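Local structure of acyltransferase (Streptococcus pneumoniae, 5UG1) at residues Ile104-Ala109 against Asp126-Ala131. The protein probably transfers acetyl groups to hydroxyls of peptidoglycan, its crystallised domain being the C-terminal catalytic part of O-acetyltransferase A. Residues are numbered along the deposited sequence; the frame is centred on the assembly and turned at random.
Sequences IVEKAA and DWNQVA
The amide of Asn128 has the methyl of Ala109 over one face, CB lying 3.9 Å from Asn128 CG, while the Glu106 carboxylate meets its ND2 edge. There Asn128 ND2 donates to Glu106 OE2 at 2.9 Å in an almost straight bond (172°). The acceptor lies practically in the amide plane but is approached on its syn side, 30° out of the carboxylate plane; the two flat groups are turned 34° apart. Glu106 gets there by bending at chi2, which brings its end back toward the helix facing it. Asn128 reaches across with CG anti to its backbone N. Its buried amide is held at both polar ends: ND2 also donates to Pro92 O, and OD1 accepts from Arg113 and Lys132. Lys132 in addition forms a salt bridge with Glu106 OE1, so one ammonium ties carboxylate and amide together. Two residues before Asn128, Asp126 N-caps helix 127-132, its OD1 met by Gln129 N (3.1 Å) from above the carboxylate plane, and pairs with Arg113 through OD2. The Ala109 and Asn128 CA atoms are 6.8 Å apart. The side chain of Asn128 is about 13 Å from the bound methanesulfonic acid. Helix 102-118 is the crossover of a beta-alpha-beta unit joining parallel neighbours 86-90 and 122-125; the contact links it to helix 127-132, which follows edge strand 122-125.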
loop_
_atom_site.group_PDB
_atom_site.type_symbol
_atom_site.label_atom_id
_atom_site.label_comp_id
_atom_site.label_asym_id
_atom_site.label_seq_id
_atom_site.Cartn_x
_atom_site.Cartn_y
_atom_site.Cartn_z
ATOM N N ILE A 104 -9.512 10.097 -10.660
ATOM C CA ILE A 104 -8.782 8.886 -11.029
ATOM C C ILE A 104 -8.266 8.170 -9.785
ATOM O O ILE A 104 -8.385 6.945 -9.657
ATOM C CB ILE A 104 -7.626 9.241 -11.981
ATOM C CG1 ILE A 104 -8.149 10.038 -13.172
ATOM C CG2 ILE A 104 -6.892 7.984 -12.447
ATOM C CD1 ILE A 104 -7.061 10.664 -13.966
ATOM N N VAL A 105 -7.639 8.913 -8.870
ATOM C CA VAL A 105 -7.154 8.287 -7.647
ATOM C C VAL A 105 -8.307 7.639 -6.909
ATOM O O VAL A 105 -8.178 6.534 -6.370
ATOM C CB VAL A 105 -6.429 9.310 -6.759
ATOM C CG1 VAL A 105 -6.011 8.649 -5.471
ATOM C CG2 VAL A 105 -5.212 9.870 -7.479
ATOM N N GLU A 106 -9.458 8.313 -6.887
ATOM C CA GLU A 106 -10.633 7.750 -6.244
ATOM C C GLU A 106 -11.055 6.471 -6.946
ATOM O O GLU A 106 -11.272 5.443 -6.300
ATOM C CB GLU A 106 -11.764 8.783 -6.227
ATOM C CG GLU A 106 -11.559 9.884 -5.169
ATOM C CD GLU A 106 -11.490 9.300 -3.765
ATOM O OE1 GLU A 106 -12.513 8.762 -3.300
ATOM O OE2 GLU A 106 -10.416 9.346 -3.131
ATOM N N LYS A 107 -11.136 6.508 -8.280
ATOM C CA LYS A 107 -11.439 5.299 -9.039
ATOM C C LYS A 107 -10.426 4.195 -8.750
ATOM O O LYS A 107 -10.795 3.022 -8.628
ATOM C CB LYS A 107 -11.487 5.612 -10.539
ATOM C CG LYS A 107 -12.781 6.305 -11.015
ATOM C CD LYS A 107 -12.651 6.819 -12.464
ATOM C CE LYS A 107 -13.894 7.552 -12.939
ATOM N NZ LYS A 107 -13.947 7.633 -14.431
ATOM N N ALA A 108 -9.144 4.544 -8.617
ATOM C CA ALA A 108 -8.133 3.519 -8.350
ATOM C C ALA A 108 -8.372 2.863 -6.999
ATOM O O ALA A 108 -8.383 1.632 -6.883
ATOM C CB ALA A 108 -6.726 4.119 -8.419
ATOM N N ALA A 109 -8.576 3.675 -5.965
ATOM C CA ALA A 109 -8.904 3.132 -4.655
ATOM C C ALA A 109 -10.111 2.210 -4.741
ATOM O O ALA A 109 -10.100 1.114 -4.183
ATOM C CB ALA A 109 -9.157 4.270 -3.658
ATOM N N ASP A 126 -7.059 0.171 3.759
ATOM C CA ASP A 126 -7.789 1.276 3.122
ATOM C C ASP A 126 -7.339 2.627 3.687
ATOM O O ASP A 126 -8.071 3.342 4.383
ATOM C CB ASP A 126 -9.289 1.081 3.273
ATOM C CG ASP A 126 -10.071 1.770 2.169
ATOM O OD1 ASP A 126 -9.506 2.672 1.509
ATOM O OD2 ASP A 126 -11.250 1.399 1.950
ATOM N N TRP A 127 -6.092 2.966 3.357
ATOM C CA TRP A 127 -5.555 4.277 3.696
ATOM C C TRP A 127 -6.441 5.399 3.162
ATOM O O TRP A 127 -6.660 6.409 3.845
ATOM C CB TRP A 127 -4.138 4.387 3.139
ATOM C CG TRP A 127 -3.564 5.778 3.137
ATOM C CD1 TRP A 127 -3.214 6.521 2.044
ATOM C CD2 TRP A 127 -3.268 6.583 4.283
ATOM N NE1 TRP A 127 -2.721 7.742 2.442
ATOM C CE2 TRP A 127 -2.741 7.802 3.813
ATOM C CE3 TRP A 127 -3.398 6.389 5.667
ATOM C CZ2 TRP A 127 -2.347 8.830 4.680
ATOM C CZ3 TRP A 127 -2.999 7.415 6.526
ATOM C CH2 TRP A 127 -2.486 8.615 6.027
ATOM N N ASN A 128 -6.949 5.245 1.937
ATOM C CA ASN A 128 -7.867 6.226 1.363
ATOM C C ASN A 128 -9.025 6.528 2.312
ATOM O O ASN A 128 -9.344 7.691 2.573
ATOM C CB ASN A 128 -8.394 5.706 0.020
ATOM C CG ASN A 128 -9.369 6.653 -0.640
ATOM O OD1 ASN A 128 -10.564 6.653 -0.328
ATOM N ND2 ASN A 128 -8.869 7.457 -1.577
ATOM N N GLN A 129 -9.668 5.485 2.838
ATOM C CA GLN A 129 -10.787 5.699 3.749
ATOM C C GLN A 129 -10.332 6.336 5.055
ATOM O O GLN A 129 -10.988 7.258 5.554
ATOM C CB GLN A 129 -11.504 4.377 4.015
ATOM C CG GLN A 129 -12.507 4.436 5.148
ATOM C CD GLN A 129 -13.316 3.157 5.251
ATOM O OE1 GLN A 129 -12.844 2.080 4.879
ATOM N NE2 GLN A 129 -14.546 3.270 5.741
ATOM N N VAL A 130 -9.209 5.868 5.617
ATOM C CA VAL A 130 -8.716 6.394 6.892
ATOM C C VAL A 130 -8.296 7.857 6.744
ATOM O O VAL A 130 -8.647 8.712 7.573
ATOM C CB VAL A 130 -7.566 5.512 7.416
ATOM C CG1 VAL A 130 -6.724 6.245 8.486
ATOM C CG2 VAL A 130 -8.124 4.201 7.974
ATOM N N ALA A 131 -7.561 8.166 5.666
ATOM C CA ALA A 131 -7.095 9.529 5.423
ATOM C C ALA A 131 -8.243 10.526 5.376
ATOM O O ALA A 131 -8.104 11.656 5.852
ATOM C CB ALA A 131 -6.320 9.593 4.116
#